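Local coordinates for protein D-mandelate dehydrogenase (Rhodotorula graminis, PDB 2W2K) that binds NAD(+) and probably interconverts D-mandelate and its 2-keto acid as a member of the D-isomer specific 2-hydroxyacid dehydrogenase family, at residues 38-43 and 71-76; 280-285 and 302-307; 265-270 and 288-293. All blocks are in the same frame, centred on the assembly; numbering follows the deposited sequence.

Interaction 1: residues 38-43 and 71-76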
ATOM      1  N   ASP B  38     -38.005  15.755   9.701  1.00 15.64           N
ATOM      2  CA  ASP B  38     -39.420  15.954  10.052  1.00 17.09           C
ATOM      3  C   ASP B  38     -40.073  16.977   9.101  1.00 14.38           C
ATOM      4  O   ASP B  38     -41.253  16.837   8.744  1.00 14.69           O
ATOM      5  CB  ASP B  38     -39.593  16.384  11.529  1.00 16.04           C
ATOM      6  CG  ASP B  38     -39.611  15.180  12.518  1.00 23.10           C
ATOM      7  OD1 ASP B  38     -39.871  14.004  12.137  1.00 17.52           O
ATOM      8  OD2 ASP B  38     -39.373  15.430  13.710  1.00 21.78           O
ATOM      9  N   GLY B  39     -39.307  17.997   8.715  1.00 13.72           N
ATOM     10  CA  GLY B  39     -39.759  19.010   7.746  1.00 15.14           C
ATOM     11  C   GLY B  39     -40.035  18.448   6.343  1.00 16.19           C
ATOM     12  O   GLY B  39     -40.968  18.913   5.665  1.00 13.54           O
ATOM     13  N   PHE B  40     -39.240  17.452   5.924  1.00 13.85           N
ATOM     14  CA  PHE B  40     -39.430  16.712   4.634  1.00 14.22           C
ATOM     15  C   PHE B  40     -40.685  15.849   4.670  1.00 13.32           C
ATOM     16  O   PHE B  40     -41.446  15.808   3.697  1.00 10.06           O
ATOM     17  CB  PHE B  40     -38.185  15.845   4.325  1.00 13.86           C
ATOM     18  CG  PHE B  40     -38.213  15.119   2.971  1.00 13.51           C
ATOM     19  CD1 PHE B  40     -38.373  15.819   1.759  1.00 11.99           C
ATOM     20  CD2 PHE B  40     -38.015  13.749   2.921  1.00 10.88           C
ATOM     21  CE1 PHE B  40     -38.360  15.135   0.515  1.00 14.22           C
ATOM     22  CE2 PHE B  40     -37.993  13.038   1.686  1.00 10.01           C
ATOM     23  CZ  PHE B  40     -38.176  13.737   0.486  1.00  9.61           C
ATOM     24  N   LYS B  41     -40.924  15.154   5.789  1.00 11.56           N
ATOM     25  CA  LYS B  41     -42.171  14.374   5.923  1.00 10.87           C
ATOM     26  C   LYS B  41     -43.390  15.289   5.789  1.00 10.02           C
ATOM     27  O   LYS B  41     -44.405  14.905   5.188  1.00 11.03           O
ATOM     28  CB  LYS B  41     -42.241  13.599   7.258  1.00 10.68           C
ATOM     29  CG  LYS B  41     -41.246  12.439   7.387  1.00  7.08           C
ATOM     30  CD  LYS B  41     -41.657  11.454   8.537  1.00 15.60           C
ATOM     31  CE  LYS B  41     -41.820  12.184   9.899  1.00 10.33           C
ATOM     32  NZ  LYS B  41     -42.230  11.247  11.025  1.00 13.35           N
ATOM     33  N   GLN B  42     -43.293  16.502   6.348  1.00 12.96           N
ATOM     34  CA  GLN B  42     -44.422  17.435   6.348  1.00 16.41           C
ATOM     35  C   GLN B  42     -44.668  17.979   4.932  1.00 13.90           C
ATOM     36  O   GLN B  42     -45.818  18.181   4.520  1.00 13.03           O
ATOM     37  CB  GLN B  42     -44.173  18.585   7.332  1.00 16.76           C
ATOM     38  CG  GLN B  42     -45.320  19.609   7.397  1.00 25.38           C
ATOM     39  CD  GLN B  42     -44.963  20.891   8.160  1.00 28.08           C
ATOM     40  OE1 GLN B  42     -45.855  21.628   8.597  1.00 43.77           O
ATOM     41  NE2 GLN B  42     -43.664  21.164   8.317  1.00 39.56           N
ATOM     42  N   ALA B  43     -43.576  18.198   4.204  1.00 13.91           N
ATOM     43  CA  ALA B  43     -43.613  18.611   2.783  1.00 12.56           C
ATOM     44  C   ALA B  43     -44.343  17.585   1.910  1.00 13.27           C
ATOM     45  O   ALA B  43     -45.226  17.961   1.109  1.00 10.35           O
ATOM     46  CB  ALA B  43     -42.186  18.861   2.277  1.00 12.47           C
ATOM     47  N   ALA B  71     -40.804   3.684   7.394  1.00 14.22           N
ATOM     48  CA  ALA B  71     -42.206   3.440   6.998  1.00 15.09           C
ATOM     49  C   ALA B  71     -43.101   4.702   7.014  1.00 14.12           C
ATOM     50  O   ALA B  71     -43.926   4.886   6.091  1.00 11.72           O
ATOM     51  CB  ALA B  71     -42.822   2.338   7.873  1.00 14.51           C
ATOM     52  N   ASP B  72     -42.971   5.543   8.054  1.00 13.22           N
ATOM     53  CA  ASP B  72     -43.797   6.771   8.163  1.00 11.69           C
ATOM     54  C   ASP B  72     -43.529   7.776   7.026  1.00 12.59           C
ATOM     55  O   ASP B  72     -44.470   8.315   6.453  1.00 12.05           O
ATOM     56  CB  ASP B  72     -43.663   7.473   9.529  1.00 13.07           C
ATOM     57  CG  ASP B  72     -44.734   8.576   9.738  1.00 15.34           C
ATOM     58  OD1 ASP B  72     -45.951   8.271   9.702  1.00 15.62           O
ATOM     59  OD2 ASP B  72     -44.371   9.750   9.930  1.00 16.84           O
ATOM     60  N   LEU B  73     -42.247   8.037   6.739  1.00 10.33           N
ATOM     61  CA  LEU B  73     -41.858   8.895   5.595  1.00 10.52           C
ATOM     62  C   LEU B  73     -42.406   8.336   4.261  1.00  9.51           C
ATOM     63  O   LEU B  73     -43.037   9.069   3.463  1.00 10.08           O
ATOM     64  CB  LEU B  73     -40.319   9.053   5.564  1.00  7.84           C
ATOM     65  CG  LEU B  73     -39.680   9.978   4.498  1.00 12.65           C
ATOM     66  CD1 LEU B  73     -38.345  10.505   4.938  1.00 11.52           C
ATOM     67  CD2 LEU B  73     -39.537   9.242   3.141  1.00 10.88           C
ATOM     68  N   ILE B  74     -42.153   7.050   4.026  1.00  8.65           N
ATOM     69  CA  ILE B  74     -42.548   6.352   2.784  1.00 11.08           C
ATOM     70  C   ILE B  74     -44.077   6.368   2.534  1.00 12.32           C
ATOM     71  O   ILE B  74     -44.535   6.443   1.372  1.00 11.24           O
ATOM     72  CB  ILE B  74     -41.946   4.900   2.769  1.00  8.81           C
ATOM     73  CG1 ILE B  74     -40.412   4.966   2.572  1.00  8.21           C
ATOM     74  CG2 ILE B  74     -42.589   3.997   1.717  1.00  8.49           C
ATOM     75  CD1 ILE B  74     -39.658   3.640   2.847  1.00  8.40           C
ATOM     76  N   SER B  75     -44.852   6.321   3.621  1.00 11.24           N
ATOM     77  CA  SER B  75     -46.320   6.345   3.550  1.00 11.26           C
ATOM     78  C   SER B  75     -46.881   7.625   2.896  1.00 12.05           C
ATOM     79  O   SER B  75     -48.045   7.649   2.467  1.00 11.26           O
ATOM     80  CB  SER B  75     -46.962   6.120   4.941  1.00 13.49           C
ATOM     81  OG  SER B  75     -46.978   7.316   5.726  1.00 12.38           O
ATOM     82  N   HIS B  76     -46.071   8.681   2.819  1.00  9.72           N
ATOM     83  CA  HIS B  76     -46.537   9.954   2.236  1.00  9.63           C
ATOM     84  C   HIS B  76     -46.018  10.221   0.815  1.00  9.54           C
ATOM     85  O   HIS B  76     -46.245  11.300   0.297  1.00  9.87           O
ATOM     86  CB  HIS B  76     -46.183  11.135   3.152  1.00 11.78           C
ATOM     87  CG  HIS B  76     -46.795  11.024   4.521  1.00 16.67           C
ATOM     88  ND1 HIS B  76     -48.158  10.981   4.721  1.00 21.28           N
ATOM     89  CD2 HIS B  76     -46.230  10.906   5.746  1.00 22.58           C
ATOM     90  CE1 HIS B  76     -48.408  10.856   6.015  1.00 26.07           C
ATOM     91  NE2 HIS B  76     -47.256  10.807   6.658  1.00 24.13           N
TER
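Helices 37-45 and 71-74 come closest where Lys-41 faces Leu-73, their CA atoms 5.5 Å apart. The lysine methylenes lie against the start of the Leu-73 side chain, Lys-41 CG 4.0 Å from Leu-73 CB, and a bend at chi3 (-56°) then carries the amine onward to Asp-72. At 2.8 Å, Lys-41 NZ meets Asp-72 OD2 alone of the two carboxylate oxygens, from the anti side and 18° out of the carboxylate plane. A longer ionic contact, 3.8 Å from Lys-41 NZ to Asp-38 OD1, links the amine to an acid one turn earlier on its own helix. Beneath these charges the contact is apolar: Leu-73 CD1 meets the edge of the Phe-40 ring near its plane, 3.8 Å from Phe-40 CD2, and Tyr-49 and Leu-34 also pack on that ring. An alanine in place of Lys-41 would remove the amine and its methylenes, and is likely to leave Asp-72 without its cationic mate and Leu-73 less covered. Buried apolar contact beneath a surface salt-bridge network is the pattern here, joining helices from two successive crossovers of the five-stranded parallel alpha/beta domain.

Interaction 2: residues 280-285 and 302-307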
ATOM      1  N   LEU B 280      -8.090  -0.694  10.234  1.00  6.99           N
ATOM      2  CA  LEU B 280      -9.522  -0.415  10.136  1.00  7.64           C
ATOM      3  C   LEU B 280      -9.808   0.853   9.316  1.00  8.70           C
ATOM      4  O   LEU B 280      -9.406   1.977   9.725  1.00  9.82           O
ATOM      5  CB  LEU B 280     -10.171  -0.244  11.532  1.00  9.08           C
ATOM      6  CG  LEU B 280     -10.164  -1.345  12.608  1.00 12.86           C
ATOM      7  CD1 LEU B 280     -11.018  -0.880  13.814  1.00 13.59           C
ATOM      8  CD2 LEU B 280     -10.661  -2.726  12.089  1.00  4.89           C
ATOM      9  N   ASP B 281     -10.528   0.685   8.203  1.00  5.85           N
ATOM     10  CA  ASP B 281     -11.107   1.822   7.444  1.00  6.11           C
ATOM     11  C   ASP B 281     -12.515   2.175   7.983  1.00  7.84           C
ATOM     12  O   ASP B 281     -13.023   3.270   7.743  1.00  9.79           O
ATOM     13  CB  ASP B 281     -11.217   1.483   5.943  1.00  7.57           C
ATOM     14  CG  ASP B 281     -11.659   2.676   5.085  1.00 10.47           C
ATOM     15  OD1 ASP B 281     -11.024   3.763   5.164  1.00  7.03           O
ATOM     16  OD2 ASP B 281     -12.614   2.509   4.281  1.00  7.64           O
ATOM     17  N   VAL B 282     -13.135   1.229   8.689  1.00  7.67           N
ATOM     18  CA  VAL B 282     -14.527   1.347   9.162  1.00  7.92           C
ATOM     19  C   VAL B 282     -14.583   1.041  10.679  1.00 10.45           C
ATOM     20  O   VAL B 282     -13.808   0.205  11.180  1.00  9.07           O
ATOM     21  CB  VAL B 282     -15.510   0.447   8.330  1.00  8.35           C
ATOM     22  CG1 VAL B 282     -15.602   0.933   6.869  1.00  9.69           C
ATOM     23  CG2 VAL B 282     -15.088  -1.071   8.362  1.00  8.36           C
ATOM     24  N   HIS B 283     -15.478   1.718  11.414  1.00 10.21           N
ATOM     25  CA  HIS B 283     -15.344   1.814  12.893  1.00  8.57           C
ATOM     26  C   HIS B 283     -16.669   1.510  13.568  1.00  6.79           C
ATOM     27  O   HIS B 283     -17.707   1.927  13.046  1.00  8.39           O
ATOM     28  CB  HIS B 283     -14.816   3.226  13.242  1.00 12.32           C
ATOM     29  CG  HIS B 283     -13.478   3.521  12.616  1.00  9.23           C
ATOM     30  ND1 HIS B 283     -13.336   4.085  11.361  1.00 10.23           N
ATOM     31  CD2 HIS B 283     -12.223   3.252  13.048  1.00  7.48           C
ATOM     32  CE1 HIS B 283     -12.048   4.163  11.059  1.00  3.65           C
ATOM     33  NE2 HIS B 283     -11.353   3.660  12.066  1.00 12.77           N
ATOM     34  N   GLU B 284     -16.665   0.743  14.667  1.00  7.39           N
ATOM     35  CA  GLU B 284     -17.962   0.295  15.271  1.00  7.24           C
ATOM     36  C   GLU B 284     -18.907   1.474  15.615  1.00 10.41           C
ATOM     37  O   GLU B 284     -20.117   1.394  15.349  1.00 10.10           O
ATOM     38  CB  GLU B 284     -17.779  -0.637  16.497  1.00  8.66           C
ATOM     39  CG  GLU B 284     -19.154  -1.169  17.035  1.00  7.55           C
ATOM     40  CD  GLU B 284     -19.046  -2.271  18.100  1.00 11.25           C
ATOM     41  OE1 GLU B 284     -17.915  -2.678  18.469  1.00  9.95           O
ATOM     42  OE2 GLU B 284     -20.120  -2.724  18.584  1.00 13.59           O
ATOM     43  N   PHE B 285     -18.339   2.539  16.192  1.00 11.82           N
ATOM     44  CA  PHE B 285     -19.092   3.763  16.601  1.00 11.65           C
ATOM     45  C   PHE B 285     -18.817   4.992  15.726  1.00 12.91           C
ATOM     46  O   PHE B 285     -18.944   6.160  16.172  1.00 11.01           O
ATOM     47  CB  PHE B 285     -18.901   4.032  18.116  1.00 11.58           C
ATOM     48  CG  PHE B 285     -19.157   2.795  18.965  1.00 11.74           C
ATOM     49  CD1 PHE B 285     -20.463   2.370  19.226  1.00 16.76           C
ATOM     50  CD2 PHE B 285     -18.101   2.024  19.440  1.00 11.79           C
ATOM     51  CE1 PHE B 285     -20.703   1.189  19.977  1.00 14.36           C
ATOM     52  CE2 PHE B 285     -18.338   0.851  20.198  1.00 15.21           C
ATOM     53  CZ  PHE B 285     -19.626   0.449  20.461  1.00 12.52           C
ATOM     54  N   THR B 302      -8.056   4.745   9.228  1.00  8.17           N
ATOM     55  CA  THR B 302      -8.421   5.710   8.144  1.00  7.74           C
ATOM     56  C   THR B 302      -9.909   6.184   8.249  1.00  7.24           C
ATOM     57  O   THR B 302     -10.741   5.514   8.886  1.00  8.11           O
ATOM     58  CB  THR B 302      -8.051   5.164   6.716  1.00 10.94           C
ATOM     59  OG1 THR B 302      -8.584   3.832   6.526  1.00  7.92           O
ATOM     60  CG2 THR B 302      -6.526   5.105   6.533  1.00  8.49           C
ATOM     61  N   THR B 303     -10.235   7.337   7.652  1.00  5.59           N
ATOM     62  CA  THR B 303     -11.589   7.935   7.729  1.00  6.86           C
ATOM     63  C   THR B 303     -12.634   7.398   6.696  1.00  9.40           C
ATOM     64  O   THR B 303     -13.236   8.192   5.943  1.00  9.03           O
ATOM     65  CB  THR B 303     -11.536   9.522   7.641  1.00  7.79           C
ATOM     66  OG1 THR B 303     -11.017   9.927   6.361  1.00  8.86           O
ATOM     67  CG2 THR B 303     -10.655  10.108   8.748  1.00  8.97           C
ATOM     68  N   HIS B 304     -12.869   6.075   6.687  1.00  6.86           N
ATOM     69  CA  HIS B 304     -13.834   5.430   5.747  1.00  7.90           C
ATOM     70  C   HIS B 304     -13.618   5.913   4.288  1.00  7.84           C
ATOM     71  O   HIS B 304     -14.568   6.333   3.591  1.00  7.43           O
ATOM     72  CB  HIS B 304     -15.299   5.619   6.232  1.00  9.17           C
ATOM     73  CG  HIS B 304     -16.270   4.576   5.739  1.00 12.61           C
ATOM     74  ND1 HIS B 304     -16.078   3.832   4.589  1.00 17.92           N
ATOM     75  CD2 HIS B 304     -17.470   4.185   6.235  1.00 12.23           C
ATOM     76  CE1 HIS B 304     -17.103   3.008   4.416  1.00 13.01           C
ATOM     77  NE2 HIS B 304     -17.966   3.212   5.396  1.00 22.62           N
ATOM     78  N   ILE B 305     -12.362   5.853   3.836  1.00  7.15           N
ATOM     79  CA  ILE B 305     -12.024   6.247   2.458  1.00  5.85           C
ATOM     80  C   ILE B 305     -12.067   5.119   1.403  1.00  5.05           C
ATOM     81  O   ILE B 305     -11.767   5.368   0.238  1.00  6.37           O
ATOM     82  CB  ILE B 305     -10.685   7.094   2.339  1.00  5.47           C
ATOM     83  CG1 ILE B 305      -9.469   6.346   2.932  1.00  6.38           C
ATOM     84  CG2 ILE B 305     -10.873   8.516   2.948  1.00 11.32           C
ATOM     85  CD1 ILE B 305      -8.105   6.970   2.553  1.00  5.94           C
ATOM     86  N   GLY B 306     -12.451   3.902   1.796  1.00  6.76           N
ATOM     87  CA  GLY B 306     -12.440   2.753   0.845  1.00  6.53           C
ATOM     88  C   GLY B 306     -12.863   3.074  -0.596  1.00  6.71           C
ATOM     89  O   GLY B 306     -12.098   2.862  -1.566  1.00  6.18           O
ATOM     90  N   GLY B 307     -14.079   3.590  -0.745  1.00  5.92           N
ATOM     91  CA  GLY B 307     -14.628   3.890  -2.074  1.00  8.74           C
ATOM     92  C   GLY B 307     -14.392   5.311  -2.589  1.00 10.69           C
ATOM     93  O   GLY B 307     -14.897   5.682  -3.660  1.00  9.68           O
TER
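Asp-281 turns its carboxylate opposite its own backbone N (chi1 -173°), while Thr-302 holds OG1 between its backbone N and carbonyl carbon (chi1 51°), and the two groups meet across the loops that follow strands 275-280 and 299-301. Asp-281 OD1 is gripped twice: Thr-302 OG1 donates to its anti lone pair at 2.8 Å, and the amide of Ile-305 takes the syn lone pair, N to OD1 also 2.8 Å. The other oxygen, Asp-281 OD2, accepts from Gly-306 N at 2.9 Å, the donor lying on the syn side but 29° out of the carboxylate plane. Three bonds to two oxygens hold the group against rotation. Little space remains beside OD2, where a CB on Gly-306 would be tight. Thr-302 N reaches Leu-280 O at 3.1 Å, and His-304 N adds a weak bond to Asp-281 O at 3.0 Å. Next to it, Val-282 CG1 sits over the centre of the His-304 ring, 3.5 Å from the centroid, a CH-pi contact. A basic side chain of a neighbouring subunit binds Gly-306 O. Asp-281 and Gly-307 both belong to the NAD(+) site, with Thr-255 close to the aspartate, and the chemistry is consistent with one buried carboxylate ordering the loop that leads to Gly-307 while being itself fixed beside the cofactor pocket.

Interaction 3: residues 265-270 and 288-293; sequences ALIAAL and NVSKEL. Unlike the reference sequence in segment 288-293: Asn-288 (reference Gln).
Ile-267 and Leu-293 join two helices, 263-271 and 291-294, that belong to successive beta-alpha-beta crossovers of the NAD-binding Rossmann domain; the first leads into strand 275-280 and the second leaves it for strand 299-301. The contact is one of branched aliphatic side chains. In Leu-293, chi1 (-64°) directs CG toward the facing helix and chi2 (175°) spreads the two methyls to different neighbours there. Leu-293 CD2 takes the larger share: it lies 3.6 Å from CD1 of Leu-270, whose chain runs roughly at right angles to it, and 3.9 Å from CG1 of Ile-267. The other methyl, Leu-293 CD1, touches Leu-266 CD2 more loosely, at 4.1 Å. Ile-267 extends this surface towards the start of the second helix. Ile-267 CD1 comes 3.8 Å from OG of Ser-290 and 4.0 Å from CB of Glu-292, while Ile-267 CG2 lies beside the Glu-292 carboxylate, 3.9 Å from OE1. Ser-290 is the N-cap of helix 291-294: Ser-290 OG accepts from Leu-293 N at 3.2 Å, with an N-H...O angle of 162°. The serine thus ties down the first turn that presents Leu-293. Beneath the leucines lies the sheet itself, Leu-266 and Leu-270 both packing on Leu-275, and Leu-270 and Leu-293 on Val-299. No hydrogen bond or salt bridge crosses between the segments. What holds the two helices together is therefore shape and apolar burial, the polar bonding being kept to the Ser-290 cap, while the Glu-292 carboxylate lies beside Ile-267 at the exposed margin.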
ATOM      1  N   ALA B 265     -13.496  -6.787  21.786  1.00  9.98           N
ATOM      2  CA  ALA B 265     -12.724  -8.021  21.535  1.00 11.67           C
ATOM      3  C   ALA B 265     -11.399  -7.735  20.813  1.00 10.67           C
ATOM      4  O   ALA B 265     -10.359  -8.356  21.124  1.00  9.56           O
ATOM      5  CB  ALA B 265     -13.561  -9.019  20.731  1.00 10.55           C
ATOM      6  N   LEU B 266     -11.443  -6.805  19.847  1.00  8.62           N
ATOM      7  CA  LEU B 266     -10.237  -6.420  19.070  1.00  9.04           C
ATOM      8  C   LEU B 266      -9.171  -5.790  19.998  1.00 10.79           C
ATOM      9  O   LEU B 266      -7.985  -6.195  19.965  1.00  9.23           O
ATOM     10  CB  LEU B 266     -10.610  -5.474  17.908  1.00 10.50           C
ATOM     11  CG  LEU B 266      -9.476  -4.906  17.019  1.00  8.93           C
ATOM     12  CD1 LEU B 266      -8.679  -6.020  16.328  1.00  9.62           C
ATOM     13  CD2 LEU B 266     -10.020  -3.896  16.001  1.00  7.50           C
ATOM     14  N   ILE B 267      -9.613  -4.828  20.827  1.00 11.72           N
ATOM     15  CA  ILE B 267      -8.757  -4.159  21.836  1.00 11.80           C
ATOM     16  C   ILE B 267      -8.057  -5.184  22.731  1.00 10.51           C
ATOM     17  O   ILE B 267      -6.850  -5.104  22.942  1.00 11.21           O
ATOM     18  CB  ILE B 267      -9.546  -3.104  22.725  1.00 12.05           C
ATOM     19  CG1 ILE B 267      -9.915  -1.849  21.917  1.00  9.26           C
ATOM     20  CG2 ILE B 267      -8.690  -2.655  23.912  1.00 14.53           C
ATOM     21  CD1 ILE B 267     -11.140  -1.094  22.471  1.00 10.77           C
ATOM     22  N   ALA B 268      -8.816  -6.161  23.231  1.00 10.00           N
ATOM     23  CA  ALA B 268      -8.292  -7.191  24.140  1.00 10.68           C
ATOM     24  C   ALA B 268      -7.225  -8.080  23.500  1.00 10.76           C
ATOM     25  O   ALA B 268      -6.218  -8.428  24.131  1.00 11.74           O
ATOM     26  CB  ALA B 268      -9.437  -8.045  24.673  1.00 11.26           C
ATOM     27  N   ALA B 269      -7.471  -8.463  22.245  1.00 12.03           N
ATOM     28  CA  ALA B 269      -6.549  -9.322  21.481  1.00 10.24           C
ATOM     29  C   ALA B 269      -5.232  -8.617  21.132  1.00  9.58           C
ATOM     30  O   ALA B 269      -4.187  -9.264  21.075  1.00  9.56           O
ATOM     31  CB  ALA B 269      -7.249  -9.863  20.217  1.00  7.77           C
ATOM     32  N   LEU B 270      -5.278  -7.292  20.909  1.00  9.94           N
ATOM     33  CA  LEU B 270      -4.053  -6.510  20.756  1.00  9.22           C
ATOM     34  C   LEU B 270      -3.325  -6.355  22.108  1.00 10.26           C
ATOM     35  O   LEU B 270      -2.106  -6.550  22.188  1.00  9.84           O
ATOM     36  CB  LEU B 270      -4.341  -5.130  20.116  1.00  8.68           C
ATOM     37  CG  LEU B 270      -4.716  -5.139  18.619  1.00 10.45           C
ATOM     38  CD1 LEU B 270      -5.573  -3.909  18.286  1.00 14.22           C
ATOM     39  CD2 LEU B 270      -3.474  -5.226  17.696  1.00 11.52           C
ATOM     40  N   ASN B 288     -16.938   8.298  15.626  1.00 12.80           N
ATOM     41  CA  ASN B 288     -15.896   8.292  16.693  1.00 14.87           C
ATOM     42  C   ASN B 288     -15.009   7.056  16.561  1.00 14.48           C
ATOM     43  O   ASN B 288     -15.485   5.908  16.659  1.00 15.54           O
ATOM     44  CB  ASN B 288     -16.405   8.454  18.164  1.00 18.11           C
ATOM     45  CG  ASN B 288     -15.409   9.348  19.067  1.00 20.91           C
ATOM     46  OD1 ASN B 288     -14.209   9.061  19.234  1.00 23.58           O
ATOM     47  ND2 ASN B 288     -15.932  10.447  19.584  1.00 11.78           N
ATOM     48  N   VAL B 289     -13.730   7.316  16.338  1.00 13.03           N
ATOM     49  CA  VAL B 289     -12.686   6.298  16.286  1.00 12.69           C
ATOM     50  C   VAL B 289     -12.259   5.973  17.730  1.00 13.69           C
ATOM     51  O   VAL B 289     -12.184   6.875  18.574  1.00 14.59           O
ATOM     52  CB  VAL B 289     -11.481   6.825  15.477  1.00 10.11           C
ATOM     53  CG1 VAL B 289     -10.264   5.860  15.531  1.00 12.46           C
ATOM     54  CG2 VAL B 289     -11.897   7.114  14.002  1.00 11.39           C
ATOM     55  N   SER B 290     -11.950   4.702  17.992  1.00 12.45           N
ATOM     56  CA  SER B 290     -11.570   4.207  19.332  1.00 13.80           C
ATOM     57  C   SER B 290     -10.323   4.891  19.915  1.00 12.17           C
ATOM     58  O   SER B 290      -9.225   4.775  19.355  1.00 12.35           O
ATOM     59  CB  SER B 290     -11.336   2.686  19.263  1.00 12.87           C
ATOM     60  OG  SER B 290     -10.837   2.191  20.498  1.00 12.40           O
ATOM     61  N   LYS B 291     -10.479   5.592  21.042  1.00 15.04           N
ATOM     62  CA  LYS B 291      -9.317   6.196  21.713  1.00 17.26           C
ATOM     63  C   LYS B 291      -8.320   5.139  22.224  1.00 15.03           C
ATOM     64  O   LYS B 291      -7.109   5.355  22.168  1.00 14.26           O
ATOM     65  CB  LYS B 291      -9.745   7.159  22.836  1.00 18.99           C
ATOM     66  CG  LYS B 291     -10.508   8.378  22.299  1.00 25.80           C
ATOM     67  CD  LYS B 291     -10.967   9.312  23.415  1.00 25.99           C
ATOM     68  CE  LYS B 291     -12.114  10.181  22.928  1.00 34.45           C
ATOM     69  NZ  LYS B 291     -11.679  11.096  21.845  1.00 38.88           N
ATOM     70  N   GLU B 292      -8.814   3.974  22.656  1.00 16.38           N
ATOM     71  CA  GLU B 292      -7.908   2.892  23.058  1.00 16.68           C
ATOM     72  C   GLU B 292      -7.027   2.388  21.892  1.00 18.35           C
ATOM     73  O   GLU B 292      -5.835   2.124  22.082  1.00 15.34           O
ATOM     74  CB  GLU B 292      -8.663   1.730  23.706  1.00 18.50           C
ATOM     75  CG  GLU B 292      -9.218   2.039  25.100  1.00 22.08           C
ATOM     76  CD  GLU B 292      -9.433   0.779  25.942  1.00 27.04           C
ATOM     77  OE1 GLU B 292      -8.444   0.251  26.507  1.00 27.77           O
ATOM     78  OE2 GLU B 292     -10.592   0.314  26.039  1.00 27.05           O
ATOM     79  N   LEU B 293      -7.605   2.261  20.690  1.00 12.87           N
ATOM     80  CA  LEU B 293      -6.815   1.840  19.519  1.00 13.12           C
ATOM     81  C   LEU B 293      -5.821   2.908  19.068  1.00 11.31           C
ATOM     82  O   LEU B 293      -4.731   2.571  18.618  1.00 10.69           O
ATOM     83  CB  LEU B 293      -7.712   1.418  18.330  1.00  9.87           C
ATOM     84  CG  LEU B 293      -8.636   0.196  18.494  1.00 11.93           C
ATOM     85  CD1 LEU B 293      -9.543   0.020  17.250  1.00 10.27           C
ATOM     86  CD2 LEU B 293      -7.862  -1.105  18.739  1.00 10.49           C
TER

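From the N terminus, interaction 1 comes first: residues 71-76 return to 38-43 after a span containing strand 54-57, closing a loop within the five-stranded domain. It is complete before the others begin and stands apart, its centre about 31 Å from that of interaction 2. In the seven-stranded domain the two remaining contacts cross. Residues 265-270 open interaction 3 and 280-285 open interaction 2; then 288-293 close the former and 302-307 the latter. The interleaved loops share a core: Leu-280 packs on both Leu-266 and Leu-293, and His-283 on Val-289. Interaction 3 thus joins the helices over the sheet, while interaction 2 joins the loops leading from neighbouring strand ends.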